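Local structure of threonine phosphate decarboxylase-like enzyme (Sulfurospirillum multivorans, 6OUX) at residues P129-Y134 and C367-G372; D153-D158 and I361-E366. The protein catalyses the pyridoxal phosphate-dependent decarboxylation of L-serine O-phosphate to ethanolamine O-phosphate, a precursor used in norcobamide biosynthesis. One frame throughout, in Å; residues are numbered along the deposited sequence.

Interaction 1. Residues P129-Y134 and C367-G372; sequences PTFSSY and CIRIAG
The substrate site of this fold type I PLP enzyme of the aminotransferase class I and II family is where the two segments meet: a cation-pi stack joins Phe131, on the loop after strand 123-128 of the seven-stranded sheet, to Arg369, on strand 367-371 of the five-stranded sheet. Arg369 is one of the residues assigned to O-phospho-L-serine binding, and the side chain of Phe131 lies about 4 Å from those of two others, Asn181 and Arg355. The backbones stay well apart, with the CA atoms of Phe131 and Arg369 10.3 Å from each other, so the side chains alone bridge the gap. Arg369 sets out with CG anti to its N and then bends at chi3 (63°), which turns the guanidinium so that its plane lies 16° from that of the ring. The overlap is off-centre: CZ of Arg369 sits 4.4 Å from the centroid of the Phe131 ring, in a direction 32° from the ring normal. Most of the touching is done by NH1, which rides over the ring near its rim. The guanidinium is also held by its N-H groups, NH1 donating to the carbonyl O of Asn181 and NH2 to that of Cys48; together with the ring these bonds should fix both its tilt and its rotation. Lys360 makes a second cation-pi contact with Phe131 and also bonds to its carbonyl O. Both touching residues are buried, and the stack buries 90 Å². The closest approach is from NH1 of Arg369 to CE1 of Phe131, 3.4 Å, with CD1 of the same ring at 3.5 Å.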
ATOM      1  N   PRO A 129     -12.609  19.872  16.412  1.00 18.98           N
ATOM      2  CA  PRO A 129     -12.709  18.576  15.853  1.00 17.56           C
ATOM      3  C   PRO A 129     -11.911  18.332  14.612  1.00 18.06           C
ATOM      4  O   PRO A 129     -11.679  19.244  13.857  1.00 16.20           O
ATOM      5  CB  PRO A 129     -14.180  18.467  15.503  1.00 17.22           C
ATOM      6  CG  PRO A 129     -14.615  19.815  15.294  1.00 16.95           C
ATOM      7  CD  PRO A 129     -13.848  20.624  16.251  1.00 18.38           C
ATOM      8  N   THR A 130     -11.514  17.080  14.419  1.00 17.90           N
ATOM      9  CA  THR A 130     -10.885  16.663  13.177  1.00 22.98           C
ATOM     10  C   THR A 130     -11.415  15.276  12.898  1.00 20.34           C
ATOM     11  O   THR A 130     -11.794  14.545  13.832  1.00 19.45           O
ATOM     12  CB  THR A 130      -9.313  16.584  13.282  1.00 26.89           C
ATOM     13  OG1 THR A 130      -8.762  17.580  14.147  1.00 36.31           O
ATOM     14  CG2 THR A 130      -8.791  16.858  12.050  1.00 27.82           C
ATOM     15  N   PHE A 131     -11.498  14.918  11.637  1.00 19.28           N
ATOM     16  CA  PHE A 131     -12.074  13.641  11.250  1.00 20.77           C
ATOM     17  C   PHE A 131     -11.190  12.444  11.615  1.00 24.95           C
ATOM     18  O   PHE A 131     -11.686  11.463  12.145  1.00 24.49           O
ATOM     19  CB  PHE A 131     -12.364  13.583   9.759  1.00 22.01           C
ATOM     20  CG  PHE A 131     -13.250  12.439   9.366  1.00 19.91           C
ATOM     21  CD1 PHE A 131     -14.614  12.581   9.406  1.00 20.38           C
ATOM     22  CD2 PHE A 131     -12.729  11.220   8.999  1.00 22.79           C
ATOM     23  CE1 PHE A 131     -15.488  11.520   9.051  1.00 19.24           C
ATOM     24  CE2 PHE A 131     -13.572  10.165   8.615  1.00 21.44           C
ATOM     25  CZ  PHE A 131     -14.958  10.324   8.644  1.00 19.32           C
ATOM     26  N   SER A 132      -9.910  12.519  11.293  1.00 28.51           N
ATOM     27  CA  SER A 132      -8.952  11.466  11.650  1.00 33.71           C
ATOM     28  C   SER A 132      -8.411  11.604  13.062  1.00 31.38           C
ATOM     29  O   SER A 132      -8.165  12.697  13.521  1.00 33.92           O
ATOM     30  CB  SER A 132      -7.772  11.522  10.713  1.00 33.47           C
ATOM     31  OG  SER A 132      -8.223  11.509   9.399  1.00 36.95           O
ATOM     32  N   SER A 133      -8.285  10.497  13.780  1.00 34.68           N
ATOM     33  CA  SER A 133      -7.649  10.516  15.084  1.00 33.06           C
ATOM     34  C   SER A 133      -6.187  10.322  14.788  1.00 33.16           C
ATOM     35  O   SER A 133      -5.808   9.505  13.938  1.00 34.91           O
ATOM     36  CB  SER A 133      -8.136   9.396  16.022  1.00 34.42           C
ATOM     37  OG  SER A 133      -8.852   9.980  17.092  1.00 41.89           O
ATOM     38  N   TYR A 134      -5.368  11.110  15.448  1.00 32.02           N
ATOM     39  CA  TYR A 134      -3.943  10.980  15.254  1.00 28.84           C
ATOM     40  C   TYR A 134      -3.303  10.502  16.589  1.00 28.16           C
ATOM     41  O   TYR A 134      -2.188   9.984  16.555  1.00 28.68           O
ATOM     42  CB  TYR A 134      -3.346  12.314  14.735  1.00 28.36           C
ATOM     43  CG  TYR A 134      -3.951  12.907  13.416  1.00 26.34           C
ATOM     44  CD1 TYR A 134      -3.531  12.480  12.164  1.00 26.40           C
ATOM     45  CD2 TYR A 134      -4.942  13.903  13.463  1.00 27.98           C
ATOM     46  CE1 TYR A 134      -4.050  13.018  10.985  1.00 24.94           C
ATOM     47  CE2 TYR A 134      -5.490  14.453  12.291  1.00 28.30           C
ATOM     48  CZ  TYR A 134      -5.043  14.002  11.052  1.00 26.49           C
ATOM     49  OH  TYR A 134      -5.586  14.512   9.868  1.00 28.57           O
ATOM     50  N   CYS A 367     -24.985  16.246  13.813  1.00 15.74           N
ATOM     51  CA  CYS A 367     -24.498  16.705  12.508  1.00 14.20           C
ATOM     52  C   CYS A 367     -24.298  15.537  11.593  1.00 13.36           C
ATOM     53  O   CYS A 367     -24.078  14.367  12.038  1.00 13.17           O
ATOM     54  CB  CYS A 367     -23.181  17.514  12.636  1.00 14.25           C
ATOM     55  SG  CYS A 367     -23.408  19.118  13.440  1.00 14.73           S
ATOM     56  N   ILE A 368     -24.368  15.856  10.293  1.00 13.33           N
ATOM     57  CA  ILE A 368     -24.004  14.923   9.253  1.00 13.45           C
ATOM     58  C   ILE A 368     -23.006  15.592   8.293  1.00 12.83           C
ATOM     59  O   ILE A 368     -23.088  16.798   8.040  1.00 12.61           O
ATOM     60  CB  ILE A 368     -25.215  14.411   8.464  1.00 15.71           C
ATOM     61  CG1 ILE A 368     -26.085  15.539   7.885  1.00 16.70           C
ATOM     62  CG2 ILE A 368     -26.072  13.532   9.340  1.00 16.72           C
ATOM     63  CD1 ILE A 368     -27.136  15.004   6.919  1.00 16.78           C
ATOM     64  N   ARG A 369     -22.112  14.796   7.753  1.00 11.88           N
ATOM     65  CA  ARG A 369     -21.180  15.248   6.702  1.00 12.07           C
ATOM     66  C   ARG A 369     -21.608  14.652   5.390  1.00 12.66           C
ATOM     67  O   ARG A 369     -21.708  13.422   5.272  1.00 13.06           O
ATOM     68  CB  ARG A 369     -19.755  14.810   6.979  1.00 11.67           C
ATOM     69  CG  ARG A 369     -18.724  15.581   6.120  1.00 11.22           C
ATOM     70  CD  ARG A 369     -17.399  14.887   6.128  1.00 12.26           C
ATOM     71  NE  ARG A 369     -17.438  13.555   5.548  1.00 13.01           N
ATOM     72  CZ  ARG A 369     -16.387  12.734   5.524  1.00 14.59           C
ATOM     73  NH1 ARG A 369     -15.248  13.128   6.031  1.00 15.74           N
ATOM     74  NH2 ARG A 369     -16.465  11.542   4.978  1.00 15.02           N
ATOM     75  N   ILE A 370     -21.834  15.517   4.384  1.00 13.88           N
ATOM     76  CA  ILE A 370     -22.279  15.032   3.058  1.00 14.68           C
ATOM     77  C   ILE A 370     -21.241  15.381   1.984  1.00 14.08           C
ATOM     78  O   ILE A 370     -20.913  16.517   1.808  1.00 13.74           O
ATOM     79  CB  ILE A 370     -23.632  15.676   2.616  1.00 14.58           C
ATOM     80  CG1 ILE A 370     -24.647  15.601   3.766  1.00 14.46           C
ATOM     81  CG2 ILE A 370     -24.132  15.001   1.328  1.00 13.60           C
ATOM     82  CD1 ILE A 370     -25.982  16.262   3.482  1.00 14.64           C
ATOM     83  N   ALA A 371     -20.752  14.377   1.277  1.00 14.71           N
ATOM     84  CA  ALA A 371     -19.799  14.614   0.198  1.00 15.58           C
ATOM     85  C   ALA A 371     -20.543  15.155  -1.018  1.00 15.59           C
ATOM     86  O   ALA A 371     -21.653  14.683  -1.322  1.00 17.73           O
ATOM     87  CB  ALA A 371     -19.125  13.309  -0.177  1.00 14.91           C
ATOM     88  N   GLY A 372     -19.961  16.095  -1.730  1.00 14.94           N
ATOM     89  CA  GLY A 372     -20.613  16.705  -2.877  1.00 15.22           C
ATOM     90  C   GLY A 372     -20.490  15.728  -4.012  1.00 16.13           C
ATOM     91  O   GLY A 372     -19.416  15.119  -4.181  1.00 14.33           O
TER

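Interaction 2. Residues D153-D158 and I361-E366; sequences DDYSFD and IGVEGE
The phenol oxygen of Tyr155 is gripped by a backbone N-H from the other loop: Glu364 N donates to Tyr155 OH over 3.0 Å, and the bond is fairly straight, 162° at the hydrogen. The nitrogen lies at the edge of the ring, near its plane. A water, also in the ring plane, stands 2.5 Å from Tyr155 OH, an unusually short separation that makes this link less certain, and donates to Glu364 O at 2.9 Å. Tyr155 reaches this place from the third position of a type I' turn spanning Asp153 to Ser156. With CG anti to the carbonyl carbon (chi1 -64°), the side chain carries on across to the 361-366 loop and delivers OH to Glu364 N. Along the ring edge, Gly362 O lies 3.6 Å from CE1 of Tyr155. Around the hydroxyl the nonpolar neighbours are Val363 CA at 3.6 Å from Tyr155 OH and Glu364 CB at 3.8 Å from the same oxygen. Gly362 has a phi of 101°, and a CB there would collide with the carbonyl O of Ile361, so the backbone path favours glycine. Elsewhere the Tyr155 ring meets that of Tyr322 and touches Asn183. A phenylalanine in place of Tyr155 would probably leave Glu364 N without its acceptor and the water without one of its partners. The chemistry implies a side-chain link between two irregular loops: with no strand pairing to join them, a single buried tyrosine supplies the direct polar bond, to Glu364 N, and the water may add a second route to the same residue, through Glu364 O.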
ATOM      1  N   ASP A 153     -18.087  30.066  16.241  1.00 23.52           N
ATOM      2  CA  ASP A 153     -17.406  30.748  15.163  1.00 26.42           C
ATOM      3  C   ASP A 153     -17.383  29.897  13.889  1.00 21.39           C
ATOM      4  O   ASP A 153     -16.464  30.006  13.134  1.00 18.21           O
ATOM      5  CB  ASP A 153     -15.909  31.057  15.469  1.00 30.53           C
ATOM      6  CG  ASP A 153     -15.638  31.540  16.902  1.00 37.61           C
ATOM      7  OD1 ASP A 153     -16.436  32.287  17.482  1.00 42.73           O
ATOM      8  OD2 ASP A 153     -14.549  31.176  17.439  1.00 46.36           O
ATOM      9  N   ASP A 154     -18.367  29.029  13.680  1.00 22.08           N
ATOM     10  CA  ASP A 154     -18.406  28.167  12.502  1.00 21.32           C
ATOM     11  C   ASP A 154     -17.147  27.284  12.442  1.00 19.67           C
ATOM     12  O   ASP A 154     -16.718  26.889  11.349  1.00 18.56           O
ATOM     13  CB  ASP A 154     -18.528  29.011  11.191  1.00 23.37           C
ATOM     14  CG  ASP A 154     -19.932  29.500  10.901  1.00 25.92           C
ATOM     15  OD1 ASP A 154     -20.910  28.904  11.365  1.00 25.71           O
ATOM     16  OD2 ASP A 154     -20.047  30.497  10.137  1.00 31.17           O
ATOM     17  N   TYR A 155     -16.553  26.963  13.617  1.00 17.12           N
ATOM     18  CA  TYR A 155     -15.327  26.171  13.667  1.00 17.95           C
ATOM     19  C   TYR A 155     -14.172  26.834  12.944  1.00 20.11           C
ATOM     20  O   TYR A 155     -13.205  26.159  12.584  1.00 17.42           O
ATOM     21  CB  TYR A 155     -15.540  24.770  13.086  1.00 17.47           C
ATOM     22  CG  TYR A 155     -16.531  23.969  13.922  1.00 16.67           C
ATOM     23  CD1 TYR A 155     -16.174  23.475  15.187  1.00 15.43           C
ATOM     24  CD2 TYR A 155     -17.811  23.742  13.463  1.00 15.99           C
ATOM     25  CE1 TYR A 155     -17.040  22.766  15.935  1.00 16.98           C
ATOM     26  CE2 TYR A 155     -18.689  23.006  14.199  1.00 17.05           C
ATOM     27  CZ  TYR A 155     -18.323  22.540  15.463  1.00 16.67           C
ATOM     28  OH  TYR A 155     -19.227  21.789  16.201  1.00 16.08           O
ATOM     29  N   SER A 156     -14.276  28.153  12.823  1.00 20.94           N
ATOM     30  CA  SER A 156     -13.283  29.025  12.194  1.00 24.61           C
ATOM     31  C   SER A 156     -12.039  29.026  13.035  1.00 26.73           C
ATOM     32  O   SER A 156     -12.106  29.130  14.259  1.00 24.35           O
ATOM     33  CB  SER A 156     -13.835  30.464  12.160  1.00 27.09           C
ATOM     34  OG  SER A 156     -13.024  31.334  11.436  1.00 32.88           O
ATOM     35  N   PHE A 157     -10.925  28.881  12.356  1.00 28.00           N
ATOM     36  CA  PHE A 157      -9.621  28.774  12.980  1.00 32.38           C
ATOM     37  C   PHE A 157      -9.127  30.190  13.311  1.00 35.83           C
ATOM     38  O   PHE A 157      -8.812  31.004  12.404  1.00 28.05           O
ATOM     39  CB  PHE A 157      -8.707  28.100  11.967  1.00 34.89           C
ATOM     40  CG  PHE A 157      -7.372  27.801  12.486  1.00 34.02           C
ATOM     41  CD1 PHE A 157      -7.171  26.698  13.287  1.00 35.38           C
ATOM     42  CD2 PHE A 157      -6.326  28.658  12.215  1.00 36.22           C
ATOM     43  CE1 PHE A 157      -5.918  26.434  13.799  1.00 39.80           C
ATOM     44  CE2 PHE A 157      -5.084  28.410  12.706  1.00 36.34           C
ATOM     45  CZ  PHE A 157      -4.867  27.296  13.486  1.00 39.67           C
ATOM     46  N   ASP A 158      -9.136  30.514  14.596  1.00 34.08           N
ATOM     47  CA  ASP A 158      -8.596  31.794  15.049  1.00 31.10           C
ATOM     48  C   ASP A 158      -7.024  31.703  15.189  1.00 31.38           C
ATOM     49  O   ASP A 158      -6.476  31.068  16.124  1.00 29.57           O
ATOM     50  CB  ASP A 158      -9.275  32.188  16.347  1.00 31.60           C
ATOM     51  CG  ASP A 158      -8.701  33.473  16.956  1.00 34.50           C
ATOM     52  OD1 ASP A 158      -7.547  33.838  16.664  1.00 32.63           O
ATOM     53  OD2 ASP A 158      -9.428  34.108  17.741  1.00 39.08           O
ATOM     54  N   ILE A 361     -15.267  13.720  18.159  1.00 20.44           N
ATOM     55  CA  ILE A 361     -15.279  14.519  19.395  1.00 19.00           C
ATOM     56  C   ILE A 361     -15.047  15.951  19.030  1.00 16.47           C
ATOM     57  O   ILE A 361     -14.258  16.255  18.160  1.00 16.53           O
ATOM     58  CB  ILE A 361     -14.287  14.016  20.481  1.00 22.68           C
ATOM     59  CG1 ILE A 361     -14.619  12.565  20.907  1.00 24.26           C
ATOM     60  CG2 ILE A 361     -14.297  14.940  21.718  1.00 22.41           C
ATOM     61  CD1 ILE A 361     -16.102  12.250  21.164  1.00 26.11           C
ATOM     62  N   GLY A 362     -15.813  16.833  19.641  1.00 14.20           N
ATOM     63  CA  GLY A 362     -15.707  18.242  19.364  1.00 16.86           C
ATOM     64  C   GLY A 362     -16.753  18.780  18.442  1.00 16.53           C
ATOM     65  O   GLY A 362     -16.916  20.031  18.315  1.00 17.33           O
ATOM     66  N   VAL A 363     -17.490  17.886  17.799  1.00 15.81           N
ATOM     67  CA  VAL A 363     -18.617  18.305  16.949  1.00 14.33           C
ATOM     68  C   VAL A 363     -19.899  18.412  17.808  1.00 13.27           C
ATOM     69  O   VAL A 363     -20.441  17.426  18.241  1.00 12.95           O
ATOM     70  CB  VAL A 363     -18.845  17.381  15.743  1.00 14.33           C
ATOM     71  CG1 VAL A 363     -19.998  17.920  14.897  1.00 14.29           C
ATOM     72  CG2 VAL A 363     -17.569  17.282  14.892  1.00 15.15           C
ATOM     73  N   GLU A 364     -20.368  19.632  18.020  1.00 14.61           N
ATOM     74  CA  GLU A 364     -21.532  19.907  18.823  1.00 14.69           C
ATOM     75  C   GLU A 364     -22.815  19.533  18.092  1.00 15.24           C
ATOM     76  O   GLU A 364     -22.912  19.614  16.821  1.00 13.16           O
ATOM     77  CB  GLU A 364     -21.615  21.395  19.167  1.00 17.77           C
ATOM     78  CG  GLU A 364     -20.507  21.907  20.073  1.00 19.40           C
ATOM     79  CD  GLU A 364     -20.847  23.258  20.725  1.00 22.93           C
ATOM     80  OE1 GLU A 364     -21.984  23.730  20.644  1.00 24.45           O
ATOM     81  OE2 GLU A 364     -19.960  23.861  21.350  1.00 24.68           O
ATOM     82  N   GLY A 365     -23.783  19.110  18.902  1.00 13.64           N
ATOM     83  CA  GLY A 365     -25.084  18.762  18.437  1.00 16.06           C
ATOM     84  C   GLY A 365     -25.067  17.601  17.499  1.00 16.26           C
ATOM     85  O   GLY A 365     -24.165  16.784  17.536  1.00 16.45           O
ATOM     86  N   GLU A 366     -26.121  17.509  16.689  1.00 16.36           N
ATOM     87  CA  GLU A 366     -26.360  16.329  15.861  1.00 17.12           C
ATOM     88  C   GLU A 366     -26.086  16.722  14.396  1.00 16.75           C
ATOM     89  O   GLU A 366     -26.864  17.458  13.826  1.00 17.41           O
ATOM     90  CB  GLU A 366     -27.839  15.874  16.014  1.00 18.80           C
ATOM     91  CG  GLU A 366     -28.167  15.197  17.352  1.00 19.12           C
ATOM     92  CD  GLU A 366     -27.521  13.834  17.462  1.00 19.79           C
ATOM     93  OE1 GLU A 366     -27.487  13.040  16.460  1.00 18.75           O
ATOM     94  OE2 GLU A 366     -26.993  13.536  18.544  1.00 22.76           O
TER
HETATM   95  O   HOH W   1     -21.467  21.527  15.237  1.00 14.57           O

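Overall arrangement
From the N terminus the chain lays down strand 45-46 of the five-stranded sheet, reaches 129-134 just after strand 123-128, passes strand 143-148, and enters the turn at 153-158 before helix 159-169. It completes the seven-stranded sheet, crosses the helices of 260-314 and returns to the smaller sheet, where 361-366 leads directly into strand 367-371. Interaction 2 closes a loop of 202 intervening residues, nested inside the 232-residue loop closed by interaction 1. Both tie loops beyond strands of the larger sheet to the smaller sheet's region. Their centres lie 11 Å apart, and they touch through Pro129, whose CB is 3.6 Å from Val363 CG2 and whose CD is 3.8 Å from Tyr155 CD1.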